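Local coordinates for protein putative glycosyltransferase (GalT1) (Streptococcus parasanguinis FW213, PDB 5HEA) that probably transfers a sugar from a nucleotide-sugar donor to an acceptor, this chain being the C-terminal part of the protein, with a GT-A type glycosyltransferase domain, at residues A[112-117]-A[204-209]; A[145-150]-A[198-203]; A[15-20]-A[45-50]; A[39-44]-A[64-69]. All coordinates share one frame; numbering follows the deposited sequence.

Contact 1: residues A[112-117]-A[204-209]; sequences NGSDIS and QITFIN
A parallel strand pairing in the mixed sheet of the glycosyltransferase domain starts here, where 112-117 leaves a helix and runs beside 204-209. Thr206 N donates to Ile116 O at 3.0 Å. Asp115 N donates to Gln204 O at 3.0 Å in a nearly straight bond (170°). Ser117 pairs with Thr206 in register.

The side chains of Ser114, Thr206 and Gln204 form a short polar chain. Ser114 OG gives its proton to Thr206 OG1 at 2.5 Å. The same oxygen accepts from Gln204 NE2 at 2.9 Å, and it lies in the plane of the Gln204 amide. Gln204 reaches it because CG is anti to the backbone N (chi1 176°) and the chain stays extended beyond CG. NE2 also makes a weak, bent bond to Asn112 O at 3.0 Å. Ser114 OG is the main acceptor for this nitrogen.

Helix 101-110 leads into this site. Gly113 ends it with positive phi in a Schellman motif, and the chain then turns into strand 116-125. Asn112 crosses Thr206 at about a right angle, with its CB 3.5 Å from Thr206 OG1. Its amide is held by Ala108 O and Asn144. Thr206 OG1 also bonds to Asn144 OD1.

Ile116 and Ile205 lie on the other face of the sheet from Ser117 and Thr206. Ile116 CB and Ile205 CG1 are 4.2 Å apart. Asp115 OD1 accepts from Ser203 N, and its OD2 forms a salt bridge with Lys174. Ser117 OG bonds to Leu105 O, on the helix side of the sheet.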
loop_
_atom_site.group_PDB
_atom_site.type_symbol
_atom_site.label_atom_id
_atom_site.label_comp_id
_atom_site.label_asym_id
_atom_site.label_seq_id
_atom_site.Cartn_x
_atom_site.Cartn_y
_atom_site.Cartn_z
ATOM N N ASN A 112 5.179 12.545 -52.629
ATOM C CA ASN A 112 6.637 12.562 -52.515
ATOM C C ASN A 112 7.286 11.205 -52.286
ATOM O O ASN A 112 8.515 11.086 -52.286
ATOM C CB ASN A 112 7.073 13.552 -51.442
ATOM C CG ASN A 112 6.881 14.979 -51.881
ATOM O OD1 ASN A 112 7.609 15.470 -52.742
ATOM N ND2 ASN A 112 5.896 15.656 -51.300
ATOM N N GLY A 113 6.461 10.184 -52.105
ATOM C CA GLY A 113 6.965 8.859 -51.804
ATOM C C GLY A 113 7.648 8.833 -50.449
ATOM O O GLY A 113 8.617 8.103 -50.239
ATOM N N SER A 114 7.157 9.645 -49.521
ATOM C CA SER A 114 7.717 9.671 -48.171
ATOM C C SER A 114 7.019 8.656 -47.286
ATOM O O SER A 114 5.963 8.151 -47.635
ATOM C CB SER A 114 7.558 11.058 -47.556
ATOM O OG SER A 114 8.435 11.974 -48.166
ATOM N N ASP A 115 7.593 8.383 -46.120
ATOM C CA ASP A 115 6.989 7.442 -45.182
ATOM C C ASP A 115 6.238 8.182 -44.087
ATOM O O ASP A 115 5.402 7.604 -43.394
ATOM C CB ASP A 115 8.077 6.587 -44.563
ATOM C CG ASP A 115 8.877 5.828 -45.620
ATOM O OD1 ASP A 115 10.099 6.049 -45.722
ATOM O OD2 ASP A 115 8.269 5.032 -46.364
ATOM N N ILE A 116 6.584 9.457 -43.929
ATOM C CA ILE A 116 6.011 10.340 -42.914
ATOM C C ILE A 116 5.894 11.734 -43.523
ATOM O O ILE A 116 6.778 12.159 -44.267
ATOM C CB ILE A 116 6.916 10.416 -41.656
ATOM C CG1 ILE A 116 7.119 9.013 -41.063
ATOM C CG2 ILE A 116 6.310 11.375 -40.603
ATOM C CD1 ILE A 116 8.132 8.938 -39.926
ATOM N N SER A 117 4.790 12.424 -43.248
ATOM C CA SER A 117 4.692 13.848 -43.530
ATOM C C SER A 117 4.381 14.574 -42.216
ATOM O O SER A 117 3.767 14.009 -41.307
ATOM C CB SER A 117 3.633 14.153 -44.594
ATOM O OG SER A 117 2.329 13.871 -44.119
ATOM N N GLN A 204 12.399 8.662 -45.891
ATOM C CA GLN A 204 12.274 10.069 -46.242
ATOM C C GLN A 204 11.077 10.683 -45.533
ATOM O O GLN A 204 10.031 10.050 -45.375
ATOM C CB GLN A 204 12.107 10.243 -47.753
ATOM C CG GLN A 204 11.878 11.692 -48.189
ATOM C CD GLN A 204 11.779 11.834 -49.698
ATOM O OE1 GLN A 204 12.794 11.906 -50.396
ATOM N NE2 GLN A 204 10.554 11.862 -50.207
ATOM N N ILE A 205 11.239 11.930 -45.114
ATOM C CA ILE A 205 10.190 12.646 -44.422
ATOM C C ILE A 205 9.900 13.940 -45.174
ATOM O O ILE A 205 10.824 14.616 -45.614
ATOM C CB ILE A 205 10.633 12.945 -42.989
ATOM C CG1 ILE A 205 10.945 11.615 -42.270
ATOM C CG2 ILE A 205 9.583 13.789 -42.274
ATOM C CD1 ILE A 205 11.445 11.766 -40.840
ATOM N N THR A 206 8.619 14.270 -45.341
ATOM C CA THR A 206 8.240 15.522 -45.989
ATOM C C THR A 206 7.668 16.497 -44.961
ATOM O O THR A 206 6.745 16.158 -44.217
ATOM C CB THR A 206 7.212 15.295 -47.109
ATOM O OG1 THR A 206 7.778 14.433 -48.106
ATOM C CG2 THR A 206 6.820 16.627 -47.755
ATOM N N PHE A 207 8.233 17.701 -44.911
ATOM C CA PHE A 207 7.745 18.739 -44.009
ATOM C C PHE A 207 6.993 19.809 -44.781
ATOM O O PHE A 207 7.491 20.302 -45.801
ATOM C CB PHE A 207 8.912 19.383 -43.246
ATOM C CG PHE A 207 8.481 20.465 -42.285
ATOM C CD1 PHE A 207 7.784 20.144 -41.130
ATOM C CD2 PHE A 207 8.774 21.792 -42.533
ATOM C CE1 PHE A 207 7.389 21.122 -40.250
ATOM C CE2 PHE A 207 8.370 22.787 -41.656
ATOM C CZ PHE A 207 7.683 22.451 -40.514
ATOM N N ILE A 208 5.796 20.169 -44.311
ATOM C CA ILE A 208 5.105 21.346 -44.855
ATOM C C ILE A 208 4.983 22.425 -43.786
ATOM O O ILE A 208 4.377 22.198 -42.729
ATOM C CB ILE A 208 3.710 21.021 -45.470
ATOM C CG1 ILE A 208 2.964 19.999 -44.633
ATOM C CG2 ILE A 208 3.857 20.467 -46.878
ATOM C CD1 ILE A 208 1.602 19.639 -45.180
ATOM N N ASN A 209 5.575 23.589 -44.053
ATOM C CA ASN A 209 5.574 24.678 -43.087
ATOM C C ASN A 209 4.289 25.488 -43.127
ATOM O O ASN A 209 4.289 26.659 -43.506
ATOM C CB ASN A 209 6.774 25.612 -43.263
ATOM C CG ASN A 209 7.045 26.438 -42.012
ATOM O OD1 ASN A 209 6.896 25.936 -40.899
ATOM N ND2 ASN A 209 7.412 27.711 -42.186
#

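Contact 2: residues A[145-150]-A[198-203]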
loop_
_atom_site.group_PDB
_atom_site.type_symbol
_atom_site.label_atom_id
_atom_site.label_comp_id
_atom_site.label_asym_id
_atom_site.label_seq_id
_atom_site.Cartn_x
_atom_site.Cartn_y
_atom_site.Cartn_z
ATOM N N TYR A 145 13.202 15.415 -46.754
ATOM C CA TYR A 145 14.427 15.261 -45.969
ATOM C C TYR A 145 14.862 13.809 -45.884
ATOM O O TYR A 145 14.029 12.905 -45.785
ATOM C CB TYR A 145 14.232 15.756 -44.531
ATOM C CG TYR A 145 13.957 17.230 -44.389
ATOM C CD1 TYR A 145 14.996 18.135 -44.190
ATOM C CD2 TYR A 145 12.656 17.723 -44.431
ATOM C CE1 TYR A 145 14.745 19.488 -44.050
ATOM C CE2 TYR A 145 12.400 19.074 -44.291
ATOM C CZ TYR A 145 13.447 19.950 -44.100
ATOM O OH TYR A 145 13.192 21.297 -43.968
ATOM N N THR A 146 16.176 13.591 -45.884
ATOM C CA THR A 146 16.712 12.315 -45.447
ATOM C C THR A 146 16.583 12.310 -43.935
ATOM O O THR A 146 16.392 13.362 -43.315
ATOM C CB THR A 146 18.208 12.168 -45.779
ATOM O OG1 THR A 146 18.948 13.120 -45.004
ATOM C CG2 THR A 146 18.475 12.400 -47.270
ATOM N N ILE A 147 16.718 11.141 -43.320
ATOM C CA ILE A 147 16.600 11.081 -41.865
ATOM C C ILE A 147 17.727 11.878 -41.204
ATOM O O ILE A 147 17.493 12.593 -40.241
ATOM C CB ILE A 147 16.564 9.639 -41.336
ATOM C CG1 ILE A 147 15.507 8.836 -42.095
ATOM C CG2 ILE A 147 16.297 9.625 -39.829
ATOM C CD1 ILE A 147 14.163 9.558 -42.246
ATOM N N ALA A 148 18.937 11.780 -41.751
ATOM C CA ALA A 148 20.080 12.542 -41.231
ATOM C C ALA A 148 19.848 14.056 -41.256
ATOM O O ALA A 148 20.112 14.751 -40.267
ATOM C CB ALA A 148 21.351 12.177 -41.987
ATOM N N GLU A 149 19.338 14.560 -42.378
ATOM C CA GLU A 149 18.940 15.968 -42.492
ATOM C C GLU A 149 17.816 16.308 -41.527
ATOM O O GLU A 149 17.797 17.382 -40.909
ATOM C CB GLU A 149 18.462 16.280 -43.914
ATOM C CG GLU A 149 19.541 16.205 -44.969
ATOM C CD GLU A 149 18.989 16.398 -46.378
ATOM O OE1 GLU A 149 17.802 16.077 -46.608
ATOM O OE2 GLU A 149 19.744 16.867 -47.256
ATOM N N TRP A 150 16.855 15.399 -41.426
ATOM C CA TRP A 150 15.725 15.603 -40.535
ATOM C C TRP A 150 16.182 15.732 -39.069
ATOM O O TRP A 150 15.751 16.643 -38.353
ATOM C CB TRP A 150 14.717 14.463 -40.684
ATOM C CG TRP A 150 13.518 14.667 -39.850
ATOM C CD1 TRP A 150 13.189 13.996 -38.704
ATOM C CD2 TRP A 150 12.491 15.640 -40.055
ATOM N NE1 TRP A 150 12.007 14.477 -38.200
ATOM C CE2 TRP A 150 11.558 15.489 -39.005
ATOM C CE3 TRP A 150 12.258 16.613 -41.032
ATOM C CZ2 TRP A 150 10.407 16.277 -38.906
ATOM C CZ3 TRP A 150 11.123 17.397 -40.927
ATOM C CH2 TRP A 150 10.211 17.224 -39.871
ATOM N N LEU A 198 9.885 6.550 -34.586
ATOM C CA LEU A 198 9.195 6.428 -35.873
ATOM C C LEU A 198 9.991 7.054 -37.023
ATOM O O LEU A 198 10.097 6.474 -38.113
ATOM C CB LEU A 198 7.816 7.074 -35.785
ATOM C CG LEU A 198 6.880 6.360 -34.816
ATOM C CD1 LEU A 198 5.712 7.283 -34.453
ATOM C CD2 LEU A 198 6.375 5.075 -35.473
ATOM N N TYR A 199 10.558 8.233 -36.784
ATOM C CA TYR A 199 11.417 8.876 -37.789
ATOM C C TYR A 199 12.569 7.945 -38.215
ATOM O O TYR A 199 12.896 7.807 -39.408
ATOM C CB TYR A 199 12.033 10.154 -37.225
ATOM C CG TYR A 199 11.099 11.285 -36.887
ATOM C CD1 TYR A 199 9.923 11.490 -37.591
ATOM C CD2 TYR A 199 11.423 12.181 -35.868
ATOM C CE1 TYR A 199 9.080 12.549 -37.271
ATOM C CE2 TYR A 199 10.585 13.235 -35.537
ATOM C CZ TYR A 199 9.423 13.410 -36.239
ATOM O OH TYR A 199 8.611 14.460 -35.927
ATOM N N LEU A 200 13.190 7.298 -37.236
ATOM C CA LEU A 200 14.330 6.416 -37.524
ATOM C C LEU A 200 13.929 5.196 -38.366
ATOM O O LEU A 200 14.779 4.555 -38.978
ATOM C CB LEU A 200 15.029 5.987 -36.225
ATOM C CG LEU A 200 15.718 7.095 -35.428
ATOM C CD1 LEU A 200 16.118 6.597 -34.036
ATOM C CD2 LEU A 200 16.939 7.632 -36.192
ATOM N N LYS A 201 12.634 4.883 -38.406
ATOM C CA LYS A 201 12.136 3.786 -39.233
ATOM C C LYS A 201 11.956 4.233 -40.682
ATOM O O LYS A 201 11.906 3.402 -41.584
ATOM C CB LYS A 201 10.793 3.268 -38.703
ATOM C CG LYS A 201 10.857 2.492 -37.390
ATOM C CD LYS A 201 11.315 1.068 -37.617
ATOM C CE LYS A 201 10.761 0.134 -36.546
ATOM N NZ LYS A 201 9.333 -0.242 -36.756
ATOM N N ALA A 202 11.866 5.542 -40.906
ATOM C CA ALA A 202 11.530 6.063 -42.237
ATOM C C ALA A 202 12.742 6.193 -43.158
ATOM O O ALA A 202 13.883 6.173 -42.694
ATOM C CB ALA A 202 10.802 7.403 -42.115
ATOM N N SER A 203 12.486 6.321 -44.464
ATOM C CA SER A 203 13.540 6.570 -45.455
ATOM C C SER A 203 13.578 8.048 -45.824
ATOM O O SER A 203 14.646 8.616 -46.043
ATOM C CB SER A 203 13.306 5.748 -46.732
ATOM O OG SER A 203 13.533 4.367 -46.511
HETATM O O HOH W 1 17.153 8.746 -45.146
#
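The backbones come closest at Ile147 and Ser203, where the first turn of helix 147-150 faces the loop that follows helix 195-201, with CA atoms 6.5 Å apart. A water bridges them there. It accepts from Ile147 N at 3.0 Å and donates to Ser203 O at 2.7 Å.

Ile147 points its side chain into the end of the other helix. CG1 lies 3.2 Å from Ala202 O. CD1 meets Ala202 CB at 4.0 Å and also approaches Tyr199 O. CG2, the other branch, meets Leu200 CD2. One isoleucine thus packs on carbonyls and methyls at the end of the helix and in the loop just after it.

Trp150 and Tyr199 form a T-shaped pair. The indole presents its NE1 edge to the face of the phenol ring. NE1 sits 3.1 Å above the ring plane, over its centre, and the planes are at 74°. Trp150 CG is anti to the backbone N (chi1 -177°), which swings the indole across to the tyrosine. Tyr199 OH bonds to Thr164 O, which fixes the far end of the ring. Ile205 of the adjoining strand packs against both rings.

Leu200 also packs on Leu288 of a second subunit, so the contact lies close to a subunit interface. The start of helix 147-150 is secured locally. Thr146 N donates to Glu149 OE1, and Glu149 N donates to Thr146 OG1 at 3.0 Å. These reciprocal bonds are a capping box, the classic N-terminal motif of an alpha-helix, here at the junction of strand and helix.

Contact 3: residues A[15-20]-A[45-50]; sequences NVEKYL and TDNSSI
Asn15 grips Thr45 with both ends of its amide. OD1 accepts from Thr45 N at 2.7 Å, in the carbonyl plane and on a lone pair. ND2 donates to Thr45 OG1 at 3.2 Å, with the hydroxyl tilted somewhat from the amide plane. A weak bond from Asp46 N also reaches OD1.

Ser48 and Asp46 hold the amides of Val16 and Glu17. Val16 N donates to Ser48 OG at 2.9 Å. Glu17 N donates to Asp46 OD2 at 3.1 Å, coming from above the carboxylate plane. In return, Glu17 OE1 accepts from Asn47 N at 3.1 Å, on its anti side. Glu17 CG stands between its backbone N and carbonyl carbon (chi1 75°), and the chain then runs extended along Asp46 to Asn47. The carboxylates of Glu17 and Asp46 are nearly parallel, 13° apart. Glu17 OE1 and Asp46 OD2 are 4.0 Å apart. The backbone N-H groups of Asn47 and Glu17, one to each carboxylate, probably ease this closeness of like charges.

The second shell sets Asp46 itself. Its OD1 takes Ser48 N at 2.9 Å, closing an Asx turn, and Ser48 OG at 2.7 Å. Both come from the same face of the carboxylate. The bond from Ser48 OG orients the hydroxyl, leaving its oxygen to accept from Val16 N.

Further out, Leu20 CD2 rests on Ser48 O, and the Leu20 side chain packs on Ile51 and Cys52. Ser48 and Leu20 both touch Val13. The contact thus joins the loop between strand 7-13 and helix 20-28 to the start of helix 48-58, beside Arg272 and Asn273 of a third subunit.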
loop_
_atom_site.group_PDB
_atom_site.type_symbol
_atom_site.label_atom_id
_atom_site.label_comp_id
_atom_site.label_asym_id
_atom_site.label_seq_id
_atom_site.Cartn_x
_atom_site.Cartn_y
_atom_site.Cartn_z
ATOM N N ASN A 15 -11.093 13.914 -19.537
ATOM C CA ASN A 15 -11.611 15.116 -18.877
ATOM C C ASN A 15 -11.434 16.395 -19.689
ATOM O O ASN A 15 -10.866 17.380 -19.211
ATOM C CB ASN A 15 -11.024 15.264 -17.472
ATOM C CG ASN A 15 -11.590 14.245 -16.512
ATOM O OD1 ASN A 15 -12.415 13.422 -16.896
ATOM N ND2 ASN A 15 -11.153 14.287 -15.265
ATOM N N VAL A 16 -11.935 16.371 -20.919
ATOM C CA VAL A 16 -11.813 17.518 -21.812
ATOM C C VAL A 16 -13.173 18.030 -22.281
ATOM O O VAL A 16 -13.319 18.493 -23.417
ATOM C CB VAL A 16 -10.920 17.172 -23.029
ATOM C CG1 VAL A 16 -9.451 17.173 -22.619
ATOM C CG2 VAL A 16 -11.316 15.812 -23.626
ATOM N N GLU A 17 -14.164 17.965 -21.396
ATOM C CA GLU A 17 -15.537 18.344 -21.759
ATOM C C GLU A 17 -15.665 19.735 -22.410
ATOM O O GLU A 17 -16.528 19.950 -23.257
ATOM C CB GLU A 17 -16.479 18.229 -20.552
ATOM C CG GLU A 17 -16.339 19.340 -19.520
ATOM C CD GLU A 17 -17.273 19.170 -18.321
ATOM O OE1 GLU A 17 -18.018 18.164 -18.255
ATOM O OE2 GLU A 17 -17.255 20.049 -17.433
ATOM N N LYS A 18 -14.808 20.671 -22.018
ATOM C CA LYS A 18 -14.905 22.037 -22.529
ATOM C C LYS A 18 -14.396 22.154 -23.962
ATOM O O LYS A 18 -14.774 23.073 -24.682
ATOM C CB LYS A 18 -14.140 23.008 -21.623
ATOM C CG LYS A 18 -14.739 23.165 -20.231
ATOM C CD LYS A 18 -14.013 24.233 -19.423
ATOM C CE LYS A 18 -12.599 23.801 -19.064
ATOM N NZ LYS A 18 -11.867 24.857 -18.309
ATOM N N TYR A 19 -13.552 21.215 -24.382
ATOM C CA TYR A 19 -12.839 21.363 -25.652
ATOM C C TYR A 19 -13.133 20.286 -26.689
ATOM O O TYR A 19 -12.795 20.438 -27.865
ATOM C CB TYR A 19 -11.342 21.397 -25.378
ATOM C CG TYR A 19 -10.975 22.421 -24.334
ATOM C CD1 TYR A 19 -11.145 23.779 -24.577
ATOM C CD2 TYR A 19 -10.468 22.030 -23.101
ATOM C CE1 TYR A 19 -10.812 24.724 -23.622
ATOM C CE2 TYR A 19 -10.133 22.962 -22.144
ATOM C CZ TYR A 19 -10.301 24.305 -22.408
ATOM O OH TYR A 19 -9.961 25.225 -21.445
ATOM N N LEU A 20 -13.768 19.206 -26.256
ATOM C CA LEU A 20 -13.931 18.031 -27.109
ATOM C C LEU A 20 -14.800 18.281 -28.348
ATOM O O LEU A 20 -14.477 17.808 -29.449
ATOM C CB LEU A 20 -14.468 16.854 -26.285
ATOM C CG LEU A 20 -14.537 15.485 -26.962
ATOM C CD1 LEU A 20 -13.178 15.039 -27.487
ATOM C CD2 LEU A 20 -15.081 14.456 -25.971
ATOM N N THR A 45 -14.106 11.465 -16.033
ATOM C CA THR A 45 -15.071 11.592 -14.951
ATOM C C THR A 45 -15.945 12.827 -15.097
ATOM O O THR A 45 -16.787 13.091 -14.242
ATOM C CB THR A 45 -14.369 11.639 -13.601
ATOM O OG1 THR A 45 -13.364 12.653 -13.649
ATOM C CG2 THR A 45 -13.694 10.304 -13.316
ATOM N N ASP A 46 -15.747 13.593 -16.170
ATOM C CA ASP A 46 -16.665 14.690 -16.491
ATOM C C ASP A 46 -17.693 14.227 -17.537
ATOM O O ASP A 46 -18.095 13.064 -17.539
ATOM C CB ASP A 46 -15.913 15.961 -16.943
ATOM C CG ASP A 46 -15.047 15.740 -18.180
ATOM O OD1 ASP A 46 -15.071 14.621 -18.736
ATOM O OD2 ASP A 46 -14.345 16.698 -18.608
ATOM N N ASN A 47 -18.109 15.116 -18.430
ATOM C CA ASN A 47 -19.088 14.742 -19.457
ATOM C C ASN A 47 -18.459 14.236 -20.753
ATOM O O ASN A 47 -19.170 13.991 -21.725
ATOM C CB ASN A 47 -20.035 15.912 -19.756
ATOM C CG ASN A 47 -21.008 16.191 -18.615
ATOM O OD1 ASN A 47 -21.635 15.278 -18.079
ATOM N ND2 ASN A 47 -21.129 17.460 -18.237
ATOM N N SER A 48 -17.132 14.081 -20.768
ATOM C CA SER A 48 -16.413 13.696 -21.986
ATOM C C SER A 48 -16.914 12.387 -22.594
ATOM O O SER A 48 -17.068 12.287 -23.806
ATOM C CB SER A 48 -14.904 13.587 -21.730
ATOM O OG SER A 48 -14.356 14.823 -21.302
ATOM N N SER A 49 -17.160 11.386 -21.750
ATOM C CA SER A 49 -17.616 10.077 -22.227
ATOM C C SER A 49 -18.961 10.178 -22.943
ATOM O O SER A 49 -19.189 9.523 -23.954
ATOM C CB SER A 49 -17.738 9.095 -21.061
ATOM O OG SER A 49 -18.807 9.470 -20.209
ATOM N N ILE A 50 -19.848 11.014 -22.412
ATOM C CA ILE A 50 -21.183 11.189 -22.974
ATOM C C ILE A 50 -21.102 11.990 -24.272
ATOM O O ILE A 50 -21.822 11.715 -25.232
ATOM C CB ILE A 50 -22.137 11.860 -21.938
ATOM C CG1 ILE A 50 -22.940 10.802 -21.170
ATOM C CG2 ILE A 50 -23.118 12.808 -22.601
ATOM C CD1 ILE A 50 -22.131 9.683 -20.593
#

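Contact 4: residues A[39-44]-A[64-69]; sequences LINDGS and ILHQTN
Asn41 and His66 meet with their flat groups nearly perpendicular, the amide and ring planes 86° apart. Asn41 ND2 donates to His66 ND1 at 3.0 Å. The bond is almost straight. ND1 lies in the amide plane, while the donor is tilted out of the ring plane. Ile64 CG2 packs on one face of the ring, and NE2 on the far side bonds to Glu53. As ND1 accepts, the proton is probably on NE2. Asn41 CG is anti to the backbone N (chi1 167°). Its OD1 turns back to take Ser44 N and Ser44 OG in an Asx motif, so both ends of the amide are used.

Beyond the strands, Asp42 is clasped by Gln67 and Asn69. Gln67 NE2 donates to Asp42 OD1 at 3.0 Å, from above the carboxylate plane; the two groups are turned 70° apart. Asn69 ND2 donates to Asp42 O at 3.0 Å, with that oxygen in its amide plane. Asp42 OD1 and OD2 also accept from Ala70 N and Gly71 N. These donors fix the rotation of the carboxylate. Ile40 CG2 lies against the Gln67 amide carbon at 3.8 Å.

Backbone bonds link the two parallel strands. Leu65 N donates to Leu39 O at 2.8 Å, Asn41 N to Leu65 O, and Gln67 N to Asn41 O at 2.9 Å.

The pair belongs to a beta-alpha-beta unit. Helix 48-58 covers the Leu39, Asn41 and Ile64 face; helix 72-82 covers Ile40 and Leu65. Strand 7-13 flanks strand 35-41, and Tyr279 of a third subunit meets the His66 ring.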
loop_
_atom_site.group_PDB
_atom_site.type_symbol
_atom_site.label_atom_id
_atom_site.label_comp_id
_atom_site.label_asym_id
_atom_site.label_seq_id
_atom_site.Cartn_x
_atom_site.Cartn_y
_atom_site.Cartn_z
ATOM N N LEU A 39 -11.597 7.361 -30.760
ATOM C CA LEU A 39 -11.706 8.109 -29.524
ATOM C C LEU A 39 -11.422 7.172 -28.368
ATOM O O LEU A 39 -12.199 6.260 -28.117
ATOM C CB LEU A 39 -13.131 8.666 -29.378
ATOM C CG LEU A 39 -13.507 9.900 -30.190
ATOM C CD1 LEU A 39 -14.971 10.306 -29.936
ATOM C CD2 LEU A 39 -12.558 11.033 -29.842
ATOM N N ILE A 40 -10.315 7.374 -27.660
ATOM C CA ILE A 40 -10.053 6.541 -26.493
ATOM C C ILE A 40 -10.390 7.299 -25.218
ATOM O O ILE A 40 -9.593 8.109 -24.730
ATOM C CB ILE A 40 -8.602 5.998 -26.434
ATOM C CG1 ILE A 40 -8.226 5.298 -27.746
ATOM C CG2 ILE A 40 -8.443 5.037 -25.264
ATOM C CD1 ILE A 40 -7.594 6.224 -28.768
ATOM N N ASN A 41 -11.587 7.050 -24.689
ATOM C CA ASN A 41 -11.963 7.639 -23.415
ATOM C C ASN A 41 -11.242 6.898 -22.296
ATOM O O ASN A 41 -11.544 5.736 -22.006
ATOM C CB ASN A 41 -13.479 7.592 -23.194
ATOM C CG ASN A 41 -13.847 7.904 -21.777
ATOM O OD1 ASN A 41 -13.250 8.776 -21.164
ATOM N ND2 ASN A 41 -14.810 7.171 -21.228
ATOM N N ASP A 42 -10.301 7.589 -21.661
ATOM C CA ASP A 42 -9.418 7.009 -20.648
ATOM C C ASP A 42 -10.035 7.167 -19.254
ATOM O O ASP A 42 -9.414 7.716 -18.339
ATOM C CB ASP A 42 -8.044 7.711 -20.753
ATOM C CG ASP A 42 -6.975 7.100 -19.857
ATOM O OD1 ASP A 42 -6.935 5.859 -19.684
ATOM O OD2 ASP A 42 -6.163 7.884 -19.324
ATOM N N GLY A 43 -11.280 6.710 -19.100
ATOM C CA GLY A 43 -11.943 6.770 -17.808
ATOM C C GLY A 43 -12.286 8.185 -17.355
ATOM O O GLY A 43 -12.216 8.479 -16.167
ATOM N N SER A 44 -12.648 9.063 -18.290
ATOM C CA SER A 44 -13.056 10.424 -17.934
ATOM C C SER A 44 -14.141 10.439 -16.875
ATOM O O SER A 44 -15.002 9.557 -16.831
ATOM C CB SER A 44 -13.581 11.187 -19.146
ATOM O OG SER A 44 -12.584 11.323 -20.134
ATOM N N ILE A 64 -15.548 4.474 -30.590
ATOM C CA ILE A 64 -15.165 4.760 -29.213
ATOM C C ILE A 64 -14.599 3.536 -28.519
ATOM O O ILE A 64 -15.162 2.444 -28.597
ATOM C CB ILE A 64 -16.348 5.242 -28.381
ATOM C CG1 ILE A 64 -17.099 6.347 -29.098
ATOM C CG2 ILE A 64 -15.879 5.731 -27.012
ATOM C CD1 ILE A 64 -18.314 6.741 -28.369
ATOM N N LEU A 65 -13.483 3.732 -27.832
ATOM C CA LEU A 65 -12.982 2.755 -26.879
ATOM C C LEU A 65 -13.025 3.407 -25.506
ATOM O O LEU A 65 -12.343 4.402 -25.263
ATOM C CB LEU A 65 -11.528 2.365 -27.185
ATOM C CG LEU A 65 -11.130 1.604 -28.453
ATOM C CD1 LEU A 65 -9.624 1.307 -28.425
ATOM C CD2 LEU A 65 -11.926 0.312 -28.610
ATOM N N HIS A 66 -13.833 2.860 -24.616
ATOM C CA HIS A 66 -13.807 3.260 -23.222
ATOM C C HIS A 66 -12.838 2.340 -22.491
ATOM O O HIS A 66 -12.890 1.132 -22.659
ATOM C CB HIS A 66 -15.198 3.101 -22.612
ATOM C CG HIS A 66 -16.242 3.963 -23.247
ATOM N ND1 HIS A 66 -16.184 5.340 -23.228
ATOM C CD2 HIS A 66 -17.392 3.645 -23.888
ATOM C CE1 HIS A 66 -17.243 5.833 -23.843
ATOM N NE2 HIS A 66 -17.996 4.826 -24.249
ATOM N N GLN A 67 -11.946 2.893 -21.685
ATOM C CA GLN A 67 -11.080 2.036 -20.891
ATOM C C GLN A 67 -10.907 2.614 -19.511
ATOM O O GLN A 67 -11.038 3.826 -19.324
ATOM C CB GLN A 67 -9.712 1.877 -21.547
ATOM C CG GLN A 67 -8.879 3.149 -21.540
ATOM C CD GLN A 67 -7.531 2.948 -22.209
ATOM O OE1 GLN A 67 -7.384 2.092 -23.076
ATOM N NE2 GLN A 67 -6.540 3.734 -21.802
ATOM N N THR A 68 -10.601 1.748 -18.548
ATOM C CA THR A 68 -10.238 2.189 -17.204
ATOM C C THR A 68 -9.033 3.109 -17.314
ATOM O O THR A 68 -8.137 2.859 -18.120
ATOM C CB THR A 68 -9.882 0.983 -16.293
ATOM O OG1 THR A 68 -11.007 0.099 -16.207
ATOM C CG2 THR A 68 -9.492 1.449 -14.897
ATOM N N ASN A 69 -9.019 4.180 -16.525
ATOM C CA ASN A 69 -7.950 5.181 -16.608
ATOM C C ASN A 69 -6.551 4.574 -16.455
ATOM O O ASN A 69 -6.263 3.909 -15.457
ATOM C CB ASN A 69 -8.154 6.284 -15.565
ATOM C CG ASN A 69 -7.037 7.309 -15.581
ATOM O OD1 ASN A 69 -6.194 7.340 -14.685
ATOM N ND2 ASN A 69 -7.019 8.148 -16.614
#

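Overall arrangement
From the N terminus, contact 3 opens first, in the loop after strand 7-13. Contact 4 opens at 39-44 before contact 3 closes at 45-50, and it closes at 64-69, so the two loops cross. Together they tie the ends of strands 7-13, 35-41 and 62-66 to helix 48-58, and both touch a third subunit. Contact 1 opens later, at 112-117. Contact 2 is nested inside its loop, running from 145-150 to 198-203. Contact 1 then closes at 204-209. These two touch, and join strands 116-125, 142-146 and 204-217 with helix 195-201. The pairs lie on opposite sides of the chain's centre; the centres of contacts 1 and 4 are about 31 Å apart.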